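Local coordinates for hemolysin activator protein CdiB (Acinetobacter baumannii ACICU, PDB 6WIL) that probably forms the outer-membrane transporter that secretes the partner toxin CdiA in contact-dependent growth inhibition, at residues V49-C54 against I95-L100; M497-G502 against Y515-V520; S153-K158 against F246-I251; F219-D224 against G236-G241; K114-S119 against I168-R173. One frame throughout, in Å; residues are numbered along the deposited sequence.

Contact 1. Residues V49-C54 against I95-L100; sequences VEESPC and IGTQSL
Glu51 lays its carboxylate across the first turn of helix 97-113, where backbone N-H groups have no earlier carbonyls of the helix to bond. Its two oxygens share the work. OE2 takes the N-H of Gln98 at 2.8 Å, using its syn lone pair, and the N-H of Ser99 comes to OE1, also at 2.8 Å and on the syn side but 31° out of the carboxylate plane. The hydroxyl of the same serine adds a second grip, with Ser99 OG giving its proton to Glu51 OE1 at 2.6 Å from the same face of that plane. A weak bond from Gly96 N also reaches OE1.

Ser99 OG is in turn an acceptor. Val49 N points almost straight at it, 2.7 Å away with an angle of 170° at the hydrogen, so one hydroxyl ties the loop backbone to the glutamate. The N-H of Thr97 is met by a water, which lies 3.0 Å from Thr97 N and donates to Pro53 O at 2.7 Å. Close by, the disulfide between Cys54 and Cys94 fastens the same loop covalently, and Ile95 pairs with Val55 through the backbone. A carboxylate set against helix-start N-H groups, with Gly96 as N-cap, is a characteristic way of satisfying a helix N-terminus, used here in the ShlB-type POTRA domain.

Contact 2. Residues M497-G502 against Y515-V520; sequences MAVDQG and YLLGSV
Gln501 turns CG anti to its carbonyl carbon (chi1 -67°) and Leu517 carries CG opposite its backbone N (chi1 174°), which sets Leu517 CD1 3.6 Å from Gln501 CG. The two side chains run side by side and point the same way. Their residues form a non-hydrogen-bonded pair in the antiparallel hairpin of strands 493-505 and 515-526, part of the 16-stranded barrel of this TpsB transporter of the Omp85 superfamily.

On the same face, Leu517 CD1 also meets Val499 CG1 at 3.8 Å, the side chains crossing at a slant. The amide oxygen of Gln501 reaches the edge of the Tyr515 ring near its hydroxyl, the amide plane nearly upright to the ring, but the modelled separation is too short to be taken literally. The other face bears Ala498, Asp500, Leu516 and Val520. Ala498 CB and Val520 CB touch there at 4.1 Å, and Asp500 turns to Arg464 in a salt bridge.

Three hydrogen-bonded pairs hold the backbones together: Ala498 with Val520, Asp500 with Gly518, and Gly502 with Leu516. The first is reinforced. Besides Val520 N at 2.8 Å, Ala498 O accepts from Ser519 OG at 3.0 Å, and the two donors arrive from opposite faces of the carbonyl plane.

Contact 3. Residues S153-K158 against F246-I251; sequences SSLQLK and FHLNDI
Gln156 O, on the first turns of helix 154-160, has two donors: Asn249 ND2 across the contact at 3.3 Å and, weakly, Thr159 OG1 of its own helix. The Asn249 bond leaves almost exactly in the plane of that amide, 5° out, but meets the carbonyl well to one side, with a C=O...N angle of 117°.

The aliphatic part of Gln156 is pressed against the opposing backbone, its CG only 3.2 Å from His247 O. A water donates to His247 O at 3.1 Å and lies 3.1 Å from Ser153 OG. The serine is the N-cap of the helix, its OG accepting from Gln156 N.

Here a helix of a POTRA domain meets the turn joining barrel strands 232-243 and 251-261, presumably at the periplasmic rim. Asp250 shapes the turn: its OD1 takes Leu248 N from above the carboxylate plane, while OD2 uses its syn lone pair for Phe246 N and also bonds Tyr275 OH. Towards the surface, Leu155 CD2 touches Leu248 CD2 at 3.7 Å.

Contact 4. Residues F219-D224 against G236-G241; sequences FNLSVD and GNIGIG
Phe219 leans along Ile240, the two side chains running side by side in the same direction. Its CB, 4.1 Å from Gly239 O, starts beside the backbone of the opposing strand. With CG swung anti to the carbonyl carbon (chi1 -68°), the ring comes over toward that strand. CD1 then lies 3.8 Å from Ile240 CG1, and CE1, farther out, meets the end methyl Ile240 CD1 at 3.7 Å. The approach to the ring is oblique, and CD1 and CE1 are the ring atoms that touch Ile240. The same ring also meets that of Tyr560.

These residues belong to the first two strands of the 16-stranded barrel, 217-228 and 232-243, an antiparallel hairpin beside the seam where the barrel closes: strand 217-228 also pairs with 550-559, Leu221 bonding to Leu558 and Val223 to Ile556. Phe219, Leu221, Val223, Ile238 and Ile240 share one face, consistent with a wall turned to lipid. On the other stand Asn220, Ser222 and Asn237, as expected of a lumen side. Ser222 CB and Asn237 CB touch at 4.0 Å. The polar ends of these two residues go elsewhere, Ser222 OG to Asn557 and Asn237 OD1 to Asn255.

Backbone bonds join the strands in two hydrogen-bonded pairs. Asn220 and Gly239 exchange two bonds, the one from Gly239 N to Asn220 O being 2.6 Å long. Ser222 and Asn237 exchange a similar pair, with Asn237 N 2.8 Å from Ser222 O.

Contact 5. Residues K114-S119 against I168-R173; sequences KGFITS and IVNLKR. With SO4 (sulfate ion), chain B.
Two hydrogen bonds carry the polar part of this contact, both linking the end of helix 97-113 to the start of helix 171-181. Gly115 O accepts from Leu171 N at 2.8 Å, and Lys114 O accepts from Asn170 ND2 at 3.2 Å. Gly115 terminates its helix in a Schellman motif with positive phi (104°), a backbone shape suited to glycine. Asn170 is the N-cap of the other helix and works with both ends of its amide: OD1 takes Lys172 N on an in-plane lone pair at 3.0 Å while ND2 reaches Lys114.

That ND2 also sits over one face of the Phe116 ring, 3.3 Å from CE1, with the amide plane nearly upright to the ring (84°). Ile168 CG2 meets the same ring at its edge, and Phe76 packs against it edge-to-face.

Apolar contacts continue along the turn of residues 116-119. Ile117 CD1 touches Leu171 CD1 at 3.7 Å, the side chains crossing at about a right angle, and Thr118 CG2 lies 3.9 Å from Val169 CG1.

The charged interaction is that of Arg173 with a sulfate, probably from the crystallisation liquor: a 3.1 Å bond runs from NH1 to O3 and a weaker one from NH2 to O1; Arg321 of the barrel binds it too. Carbonyls at and just after the end of helix 97-113 thus take donors from the N-cap and first residue of helix 171-181, so that part of the junction between the two POTRA domains is made by helix-end polar groups.

In the fold
Contacts 1 and 5 mark the two ends of helix 97-113: contact 1 holds its start and contact 5 follows its close, their centres 31 Å apart. From there contact 5 leads to helix 171-181, and contact 3 uses the preceding helix, 154-160, to reach the barrel; nearest atoms of contacts 3 and 5 are about 9 Å apart. Contact 4 lies on the barrel about 6 Å, nearest atoms, from contact 3, whose turn follows strand 232-243. Contacts 2 and 4 share the barrel sheet, centres 27 Å apart. Contacts 1 and 4, with centres 69 Å apart, span the path from the POTRA domain farther from the barrel to the barrel wall.

Contact 1. Residues V49-C54 against I95-L100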
# COMPACT_ATOMS: atom_id res chain seq x y z
N VAL A 49 -36.31 0.94 -28.05
CA VAL A 49 -37.62 0.33 -27.87
C VAL A 49 -38.50 0.72 -29.06
O VAL A 49 -38.14 1.58 -29.87
CB VAL A 49 -38.28 0.75 -26.54
CG1 VAL A 49 -37.48 0.23 -25.36
CG2 VAL A 49 -38.42 2.26 -26.47
N GLU A 50 -39.65 0.06 -29.17
CA GLU A 50 -40.60 0.34 -30.24
C GLU A 50 -41.48 1.52 -29.85
O GLU A 50 -42.12 1.50 -28.79
CB GLU A 50 -41.45 -0.90 -30.53
N GLU A 51 -41.52 2.55 -30.70
CA GLU A 51 -42.07 3.85 -30.32
C GLU A 51 -43.01 4.38 -31.40
O GLU A 51 -42.95 3.98 -32.56
CB GLU A 51 -40.96 4.86 -30.07
CG GLU A 51 -39.74 4.23 -29.48
CD GLU A 51 -38.91 5.20 -28.70
OE1 GLU A 51 -37.71 5.32 -29.00
OE2 GLU A 51 -39.46 5.85 -27.80
N SER A 52 -43.85 5.34 -31.00
CA SER A 52 -44.94 5.79 -31.85
C SER A 52 -44.38 6.57 -33.04
O SER A 52 -44.48 6.08 -34.17
CB SER A 52 -45.97 6.57 -31.02
OG SER A 52 -46.12 6.01 -29.73
N PRO A 53 -43.78 7.78 -32.87
CA PRO A 53 -42.97 8.31 -33.98
C PRO A 53 -41.49 8.04 -33.74
O PRO A 53 -40.99 8.20 -32.62
CB PRO A 53 -43.29 9.81 -33.97
CG PRO A 53 -44.06 10.07 -32.68
CD PRO A 53 -43.94 8.83 -31.85
N CYS A 54 -40.78 7.63 -34.79
CA CYS A 54 -39.36 7.33 -34.68
C CYS A 54 -38.65 7.78 -35.94
O CYS A 54 -39.26 8.01 -36.98
CB CYS A 54 -39.12 5.83 -34.43
SG CYS A 54 -39.72 4.71 -35.72
N ILE A 95 -35.48 5.37 -33.99
CA ILE A 95 -35.32 5.93 -32.65
C ILE A 95 -36.42 6.95 -32.39
O ILE A 95 -36.54 7.95 -33.11
CB ILE A 95 -33.94 6.56 -32.47
CG1 ILE A 95 -32.84 5.51 -32.65
CG2 ILE A 95 -33.83 7.24 -31.11
CD1 ILE A 95 -33.10 4.24 -31.87
N GLY A 96 -37.22 6.69 -31.36
CA GLY A 96 -38.16 7.65 -30.83
C GLY A 96 -37.65 8.28 -29.54
O GLY A 96 -36.55 8.00 -29.08
N THR A 97 -38.51 9.10 -28.95
CA THR A 97 -38.09 9.93 -27.82
C THR A 97 -37.59 9.09 -26.65
O THR A 97 -36.62 9.47 -25.98
CB THR A 97 -39.23 10.85 -27.37
OG1 THR A 97 -40.29 10.06 -26.79
CG2 THR A 97 -39.78 11.65 -28.54
N GLN A 98 -38.22 7.95 -26.39
CA GLN A 98 -37.82 7.16 -25.23
C GLN A 98 -36.47 6.48 -25.46
O GLN A 98 -35.64 6.42 -24.54
CB GLN A 98 -38.90 6.14 -24.87
CG GLN A 98 -38.53 5.27 -23.68
CD GLN A 98 -38.15 6.08 -22.45
OE1 GLN A 98 -38.82 7.06 -22.12
NE2 GLN A 98 -37.07 5.69 -21.79
N SER A 99 -36.23 5.95 -26.66
CA SER A 99 -34.92 5.34 -26.94
C SER A 99 -33.83 6.40 -26.96
O SER A 99 -32.70 6.14 -26.51
CB SER A 99 -34.93 4.59 -28.27
OG SER A 99 -35.92 3.58 -28.29
N LEU A 100 -34.13 7.58 -27.51
CA LEU A 100 -33.15 8.65 -27.52
C LEU A 100 -32.76 9.05 -26.10
O LEU A 100 -31.58 9.30 -25.82
CB LEU A 100 -33.69 9.85 -28.29
CG LEU A 100 -32.79 11.08 -28.40
CD1 LEU A 100 -31.45 10.72 -29.02
CD2 LEU A 100 -33.47 12.18 -29.20
O HOH W 1 -41.30 8.53 -30.00

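Contact 2. Residues M497-G502 against Y515-V520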
# COMPACT_ATOMS: atom_id res chain seq x y z
N MSE A 497 -7.31 -14.45 17.98
CA MSE A 497 -6.64 -15.74 17.87
C MSE A 497 -6.06 -15.84 16.47
O MSE A 497 -6.68 -15.41 15.50
CB MSE A 497 -7.60 -16.90 18.15
CG MSE A 497 -6.93 -18.16 18.65
SE MSE A 497 -7.70 -19.80 17.91
CE MSE A 497 -9.58 -19.44 18.24
N ALA A 498 -4.86 -16.41 16.35
CA ALA A 498 -4.16 -16.44 15.08
C ALA A 498 -3.62 -17.84 14.80
O ALA A 498 -3.23 -18.56 15.72
CB ALA A 498 -3.02 -15.42 15.04
N VAL A 499 -3.61 -18.20 13.52
CA VAL A 499 -3.04 -19.45 13.04
C VAL A 499 -2.18 -19.13 11.82
O VAL A 499 -2.70 -18.63 10.81
CB VAL A 499 -4.11 -20.49 12.68
CG1 VAL A 499 -3.46 -21.75 12.13
CG2 VAL A 499 -4.98 -20.81 13.89
N ASP A 500 -0.88 -19.42 11.90
CA ASP A 500 0.07 -19.12 10.85
C ASP A 500 0.68 -20.40 10.30
O ASP A 500 0.69 -21.45 10.96
CB ASP A 500 1.19 -18.20 11.36
CG ASP A 500 0.67 -16.85 11.83
OD1 ASP A 500 -0.55 -16.60 11.74
OD2 ASP A 500 1.49 -16.03 12.29
N GLN A 501 1.22 -20.31 9.09
CA GLN A 501 1.81 -21.45 8.39
C GLN A 501 2.95 -20.97 7.51
O GLN A 501 2.83 -19.96 6.82
CB GLN A 501 0.78 -22.17 7.51
CG GLN A 501 -0.32 -22.88 8.26
CD GLN A 501 -1.37 -23.47 7.34
OE1 GLN A 501 -1.23 -24.60 6.86
NE2 GLN A 501 -2.41 -22.70 7.07
N GLY A 502 4.06 -21.70 7.53
CA GLY A 502 5.19 -21.40 6.67
C GLY A 502 5.62 -22.61 5.87
O GLY A 502 5.44 -23.75 6.28
N TYR A 515 7.91 -27.33 6.88
CA TYR A 515 6.59 -26.86 7.27
C TYR A 515 6.56 -26.46 8.73
O TYR A 515 7.14 -27.13 9.59
CB TYR A 515 5.53 -27.94 7.01
CG TYR A 515 4.12 -27.47 7.29
CD1 TYR A 515 3.44 -26.69 6.37
CD2 TYR A 515 3.48 -27.81 8.48
CE1 TYR A 515 2.15 -26.26 6.62
CE2 TYR A 515 2.18 -27.38 8.73
CZ TYR A 515 1.53 -26.60 7.80
OH TYR A 515 0.24 -26.17 8.03
N LEU A 516 5.86 -25.36 9.01
CA LEU A 516 5.63 -24.88 10.37
C LEU A 516 4.17 -24.52 10.53
O LEU A 516 3.55 -23.97 9.61
CB LEU A 516 6.51 -23.66 10.70
CG LEU A 516 7.99 -23.92 10.98
CD1 LEU A 516 8.73 -22.61 11.22
CD2 LEU A 516 8.16 -24.86 12.16
N LEU A 517 3.62 -24.83 11.70
CA LEU A 517 2.25 -24.46 12.05
C LEU A 517 2.25 -23.98 13.49
O LEU A 517 2.54 -24.76 14.41
CB LEU A 517 1.28 -25.63 11.87
CG LEU A 517 -0.15 -25.39 12.36
CD1 LEU A 517 -0.91 -24.49 11.40
CD2 LEU A 517 -0.89 -26.69 12.58
N GLY A 518 1.93 -22.70 13.69
CA GLY A 518 1.85 -22.14 15.03
C GLY A 518 0.50 -21.50 15.28
O GLY A 518 -0.24 -21.21 14.34
N SER A 519 0.17 -21.28 16.55
CA SER A 519 -1.09 -20.65 16.91
C SER A 519 -0.84 -19.66 18.04
O SER A 519 0.05 -19.85 18.87
CB SER A 519 -2.15 -21.67 17.33
OG SER A 519 -3.43 -21.07 17.40
N VAL A 520 -1.64 -18.60 18.06
CA VAL A 520 -1.46 -17.48 18.99
C VAL A 520 -2.83 -17.04 19.49
O VAL A 520 -3.79 -16.97 18.72
CB VAL A 520 -0.70 -16.32 18.32
CG1 VAL A 520 -1.02 -14.99 18.99
CG2 VAL A 520 0.79 -16.58 18.34

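Contact 3. Residues S153-K158 against F246-I251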
# COMPACT_ATOMS: atom_id res chain seq x y z
N SER A 153 1.01 26.50 0.40
CA SER A 153 1.76 27.26 -0.58
C SER A 153 1.30 26.89 -1.99
O SER A 153 0.75 25.81 -2.24
CB SER A 153 3.26 27.00 -0.44
OG SER A 153 3.65 25.88 -1.21
N SER A 154 1.54 27.81 -2.93
CA SER A 154 1.19 27.54 -4.32
C SER A 154 1.96 26.36 -4.88
O SER A 154 1.44 25.61 -5.71
CB SER A 154 1.42 28.79 -5.17
OG SER A 154 0.63 29.87 -4.70
N LEU A 155 3.20 26.17 -4.42
CA LEU A 155 3.98 25.01 -4.86
C LEU A 155 3.34 23.71 -4.38
O LEU A 155 3.28 22.73 -5.12
CB LEU A 155 5.42 25.13 -4.35
CG LEU A 155 6.37 23.98 -4.67
CD1 LEU A 155 6.48 23.76 -6.18
CD2 LEU A 155 7.75 24.24 -4.07
N GLN A 156 2.85 23.70 -3.13
CA GLN A 156 2.18 22.51 -2.60
C GLN A 156 0.99 22.10 -3.46
O GLN A 156 0.81 20.92 -3.75
CB GLN A 156 1.73 22.77 -1.17
CG GLN A 156 2.60 22.15 -0.10
CD GLN A 156 2.12 22.51 1.29
OE1 GLN A 156 1.60 21.67 2.02
NE2 GLN A 156 2.29 23.78 1.67
N LEU A 157 0.17 23.07 -3.88
CA LEU A 157 -0.96 22.75 -4.74
C LEU A 157 -0.49 22.20 -6.08
O LEU A 157 -1.05 21.22 -6.59
CB LEU A 157 -1.84 23.98 -4.96
CG LEU A 157 -2.70 24.44 -3.79
CD1 LEU A 157 -3.38 25.75 -4.15
CD2 LEU A 157 -3.73 23.39 -3.43
N LYS A 158 0.54 22.81 -6.67
CA LYS A 158 1.00 22.38 -7.98
C LYS A 158 1.55 20.95 -7.94
O LYS A 158 1.31 20.16 -8.86
CB LYS A 158 2.06 23.34 -8.51
CG LYS A 158 2.89 22.76 -9.65
CD LYS A 158 3.55 23.82 -10.50
CE LYS A 158 4.33 23.18 -11.64
NZ LYS A 158 4.94 24.19 -12.56
N PHE A 246 9.28 20.24 4.79
CA PHE A 246 9.68 21.16 3.74
C PHE A 246 8.49 21.72 2.96
O PHE A 246 8.68 22.26 1.86
CB PHE A 246 10.67 20.48 2.79
CG PHE A 246 12.00 20.21 3.40
CD1 PHE A 246 12.93 21.23 3.55
CD2 PHE A 246 12.34 18.94 3.84
CE1 PHE A 246 14.17 20.98 4.13
CE2 PHE A 246 13.57 18.68 4.41
CZ PHE A 246 14.49 19.71 4.55
N HIS A 247 7.28 21.62 3.51
CA HIS A 247 6.07 22.14 2.88
C HIS A 247 5.93 21.66 1.44
O HIS A 247 5.74 22.44 0.51
CB HIS A 247 6.03 23.67 2.95
CG HIS A 247 5.77 24.19 4.33
ND1 HIS A 247 6.70 24.13 5.34
CD2 HIS A 247 4.66 24.76 4.87
CE1 HIS A 247 6.19 24.65 6.44
NE2 HIS A 247 4.96 25.04 6.19
N LEU A 248 6.03 20.35 1.27
CA LEU A 248 5.90 19.71 -0.03
C LEU A 248 4.95 18.52 0.05
O LEU A 248 5.05 17.59 -0.75
CB LEU A 248 7.27 19.26 -0.55
CG LEU A 248 8.27 20.35 -0.93
CD1 LEU A 248 9.64 19.75 -1.23
CD2 LEU A 248 7.76 21.13 -2.13
N ASN A 249 4.02 18.55 1.01
CA ASN A 249 3.18 17.40 1.32
C ASN A 249 4.04 16.18 1.65
O ASN A 249 3.65 15.03 1.42
CB ASN A 249 2.20 17.08 0.19
CG ASN A 249 1.52 18.33 -0.36
OD1 ASN A 249 0.71 18.96 0.32
ND2 ASN A 249 1.85 18.70 -1.59
N ASP A 250 5.23 16.43 2.19
CA ASP A 250 6.22 15.40 2.45
C ASP A 250 6.10 14.87 3.87
O ASP A 250 5.49 15.49 4.74
CB ASP A 250 7.63 15.95 2.22
CG ASP A 250 7.84 17.32 2.84
OD1 ASP A 250 6.86 18.09 2.90
OD2 ASP A 250 8.98 17.62 3.26
N ILE A 251 6.67 13.69 4.09
CA ILE A 251 6.65 13.05 5.40
C ILE A 251 8.04 12.49 5.67
O ILE A 251 8.60 11.76 4.85
CB ILE A 251 5.58 11.94 5.48
CG1 ILE A 251 4.20 12.58 5.59
CG2 ILE A 251 5.85 11.02 6.66
CD1 ILE A 251 3.08 11.63 5.27
O HOH W 2 6.60 25.30 -0.40

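Contact 4. Residues F219-D224 against G236-G241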
# COMPACT_ATOMS: atom_id res chain seq x y z
N PHE A 219 5.64 11.32 18.09
CA PHE A 219 6.57 10.44 18.77
C PHE A 219 5.90 9.10 19.04
O PHE A 219 4.70 9.03 19.29
CB PHE A 219 7.06 11.04 20.09
CG PHE A 219 7.93 12.25 19.92
CD1 PHE A 219 9.26 12.12 19.54
CD2 PHE A 219 7.43 13.52 20.15
CE1 PHE A 219 10.07 13.24 19.39
CE2 PHE A 219 8.23 14.64 19.99
CZ PHE A 219 9.55 14.50 19.61
N ASN A 220 6.70 8.04 18.99
CA ASN A 220 6.24 6.69 19.29
C ASN A 220 7.37 5.97 20.01
O ASN A 220 8.42 5.72 19.42
CB ASN A 220 5.84 5.94 18.02
CG ASN A 220 4.57 6.49 17.41
OD1 ASN A 220 3.47 6.06 17.76
ND2 ASN A 220 4.71 7.44 16.49
N LEU A 221 7.14 5.64 21.28
CA LEU A 221 8.08 4.84 22.06
C LEU A 221 7.46 3.48 22.32
O LEU A 221 6.33 3.38 22.80
CB LEU A 221 8.43 5.53 23.37
CG LEU A 221 9.16 6.86 23.20
CD1 LEU A 221 8.19 8.01 23.27
CD2 LEU A 221 10.27 7.01 24.23
N SER A 222 8.21 2.43 21.98
CA SER A 222 7.76 1.05 22.13
C SER A 222 8.76 0.24 22.93
O SER A 222 9.97 0.45 22.83
CB SER A 222 7.54 0.37 20.77
OG SER A 222 6.34 0.80 20.16
N VAL A 223 8.24 -0.69 23.72
CA VAL A 223 9.03 -1.73 24.36
C VAL A 223 8.35 -3.07 24.09
O VAL A 223 7.13 -3.18 24.21
CB VAL A 223 9.19 -1.49 25.87
CG1 VAL A 223 10.15 -0.34 26.12
CG2 VAL A 223 7.85 -1.20 26.51
N ASP A 224 9.14 -4.07 23.71
CA ASP A 224 8.61 -5.40 23.44
C ASP A 224 9.45 -6.44 24.17
O ASP A 224 10.69 -6.38 24.14
CB ASP A 224 8.59 -5.70 21.94
CG ASP A 224 7.78 -6.94 21.61
OD1 ASP A 224 8.14 -8.03 22.09
OD2 ASP A 224 6.77 -6.82 20.88
N GLY A 236 13.49 -1.89 22.34
CA GLY A 236 13.07 -0.53 22.58
C GLY A 236 13.12 0.28 21.30
O GLY A 236 14.13 0.28 20.60
N ASN A 237 12.03 0.97 20.98
CA ASN A 237 11.93 1.74 19.75
C ASN A 237 11.56 3.18 20.05
O ASN A 237 10.68 3.44 20.88
CB ASN A 237 10.89 1.13 18.80
CG ASN A 237 11.52 0.36 17.65
OD1 ASN A 237 11.79 0.93 16.59
ND2 ASN A 237 11.75 -0.93 17.86
N ILE A 238 12.24 4.10 19.39
CA ILE A 238 11.89 5.52 19.40
C ILE A 238 11.57 5.90 17.97
O ILE A 238 12.46 5.91 17.11
CB ILE A 238 13.02 6.39 19.97
CG1 ILE A 238 13.38 5.95 21.38
CG2 ILE A 238 12.60 7.86 19.95
CD1 ILE A 238 14.67 6.56 21.90
N GLY A 239 10.30 6.20 17.70
CA GLY A 239 9.85 6.62 16.38
C GLY A 239 9.50 8.09 16.39
O GLY A 239 8.82 8.57 17.30
N ILE A 240 9.97 8.82 15.38
CA ILE A 240 9.65 10.23 15.21
C ILE A 240 9.05 10.42 13.82
O ILE A 240 9.67 10.06 12.82
CB ILE A 240 10.87 11.14 15.39
CG1 ILE A 240 11.54 10.87 16.73
CG2 ILE A 240 10.45 12.60 15.28
CD1 ILE A 240 12.60 11.88 17.10
N GLY A 241 7.85 10.98 13.77
CA GLY A 241 7.24 11.36 12.51
C GLY A 241 7.13 12.86 12.40
O GLY A 241 6.51 13.51 13.25

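Contact 5. Residues K114-S119 against I168-R173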
# COMPACT_ATOMS: atom_id res chain seq x y z
N LYS A 114 -15.71 7.17 -16.79
CA LYS A 114 -14.35 7.65 -16.95
C LYS A 114 -14.02 8.81 -16.01
O LYS A 114 -12.88 9.29 -16.02
CB LYS A 114 -14.10 8.06 -18.40
CG LYS A 114 -13.46 6.97 -19.25
CD LYS A 114 -14.31 5.70 -19.29
CE LYS A 114 -13.57 4.56 -19.96
NZ LYS A 114 -13.10 4.93 -21.32
N GLY A 115 -14.98 9.28 -15.22
CA GLY A 115 -14.71 10.24 -14.16
C GLY A 115 -15.10 11.68 -14.42
O GLY A 115 -14.80 12.54 -13.57
N PHE A 116 -15.75 11.99 -15.54
CA PHE A 116 -16.08 13.38 -15.86
C PHE A 116 -17.43 13.73 -15.23
O PHE A 116 -18.48 13.77 -15.87
CB PHE A 116 -16.08 13.60 -17.37
CG PHE A 116 -14.78 13.21 -18.02
CD1 PHE A 116 -13.73 14.12 -18.13
CD2 PHE A 116 -14.59 11.92 -18.53
CE1 PHE A 116 -12.54 13.76 -18.73
CE2 PHE A 116 -13.40 11.56 -19.13
CZ PHE A 116 -12.37 12.48 -19.23
N ILE A 117 -17.38 14.00 -13.92
CA ILE A 117 -18.59 14.15 -13.12
C ILE A 117 -19.30 15.48 -13.33
O ILE A 117 -20.47 15.61 -12.95
CB ILE A 117 -18.28 13.97 -11.63
CG1 ILE A 117 -17.04 14.80 -11.25
CG2 ILE A 117 -18.10 12.50 -11.29
CD1 ILE A 117 -16.74 14.81 -9.78
N THR A 118 -18.63 16.48 -13.91
CA THR A 118 -19.25 17.78 -14.16
C THR A 118 -19.48 18.03 -15.64
O THR A 118 -19.85 19.15 -16.02
CB THR A 118 -18.40 18.90 -13.57
OG1 THR A 118 -17.14 18.96 -14.25
CG2 THR A 118 -18.17 18.67 -12.09
N SER A 119 -19.26 17.03 -16.49
CA SER A 119 -19.57 17.13 -17.91
C SER A 119 -20.93 16.50 -18.18
O SER A 119 -21.45 15.71 -17.38
CB SER A 119 -18.49 16.44 -18.74
OG SER A 119 -17.31 17.24 -18.79
N ILE A 168 -10.07 20.12 -17.33
CA ILE A 168 -11.35 19.43 -17.30
C ILE A 168 -11.46 18.66 -15.99
O ILE A 168 -10.52 17.96 -15.59
CB ILE A 168 -11.48 18.50 -18.51
CG1 ILE A 168 -11.37 19.31 -19.80
CG2 ILE A 168 -12.80 17.74 -18.46
CD1 ILE A 168 -11.23 18.47 -21.05
N VAL A 169 -12.60 18.80 -15.32
CA VAL A 169 -12.80 18.17 -14.02
C VAL A 169 -12.91 16.66 -14.20
O VAL A 169 -13.80 16.16 -14.91
CB VAL A 169 -14.05 18.72 -13.33
CG1 VAL A 169 -14.38 17.90 -12.09
CG2 VAL A 169 -13.85 20.19 -12.97
N ASN A 170 -12.02 15.92 -13.55
CA ASN A 170 -12.04 14.46 -13.54
C ASN A 170 -11.90 13.96 -12.11
O ASN A 170 -11.01 14.40 -11.38
CB ASN A 170 -10.93 13.88 -14.41
CG ASN A 170 -11.17 12.42 -14.74
OD1 ASN A 170 -10.99 11.54 -13.90
ND2 ASN A 170 -11.58 12.16 -15.98
N LEU A 171 -12.78 13.02 -11.73
CA LEU A 171 -12.81 12.53 -10.36
C LEU A 171 -11.58 11.71 -9.98
O LEU A 171 -11.26 11.62 -8.79
CB LEU A 171 -14.08 11.70 -10.14
CG LEU A 171 -14.42 11.28 -8.71
CD1 LEU A 171 -14.56 12.50 -7.81
CD2 LEU A 171 -15.68 10.44 -8.69
N LYS A 172 -10.90 11.12 -10.96
CA LYS A 172 -9.68 10.36 -10.65
C LYS A 172 -8.56 11.29 -10.20
O LYS A 172 -7.78 10.95 -9.31
CB LYS A 172 -9.25 9.53 -11.85
CG LYS A 172 -10.08 8.28 -12.10
CD LYS A 172 -9.52 7.50 -13.28
CE LYS A 172 -10.50 7.47 -14.44
NZ LYS A 172 -11.69 6.63 -14.14
N ARG A 173 -8.46 12.46 -10.83
CA ARG A 173 -7.44 13.43 -10.45
C ARG A 173 -7.80 14.16 -9.16
O ARG A 173 -6.91 14.49 -8.37
CB ARG A 173 -7.22 14.43 -11.59
CG ARG A 173 -6.84 13.75 -12.89
CD ARG A 173 -6.46 14.74 -13.97
NE ARG A 173 -5.88 14.04 -15.12
CZ ARG A 173 -4.58 13.96 -15.37
NH1 ARG A 173 -3.70 14.55 -14.56
NH2 ARG A 173 -4.15 13.30 -16.43
S SO4 B . -0.12 13.18 -15.60
O1 SO4 B . -1.10 12.11 -15.78
O2 SO4 B . 1.15 12.60 -15.16
O3 SO4 B . -0.61 14.13 -14.60
O4 SO4 B . 0.09 13.88 -16.86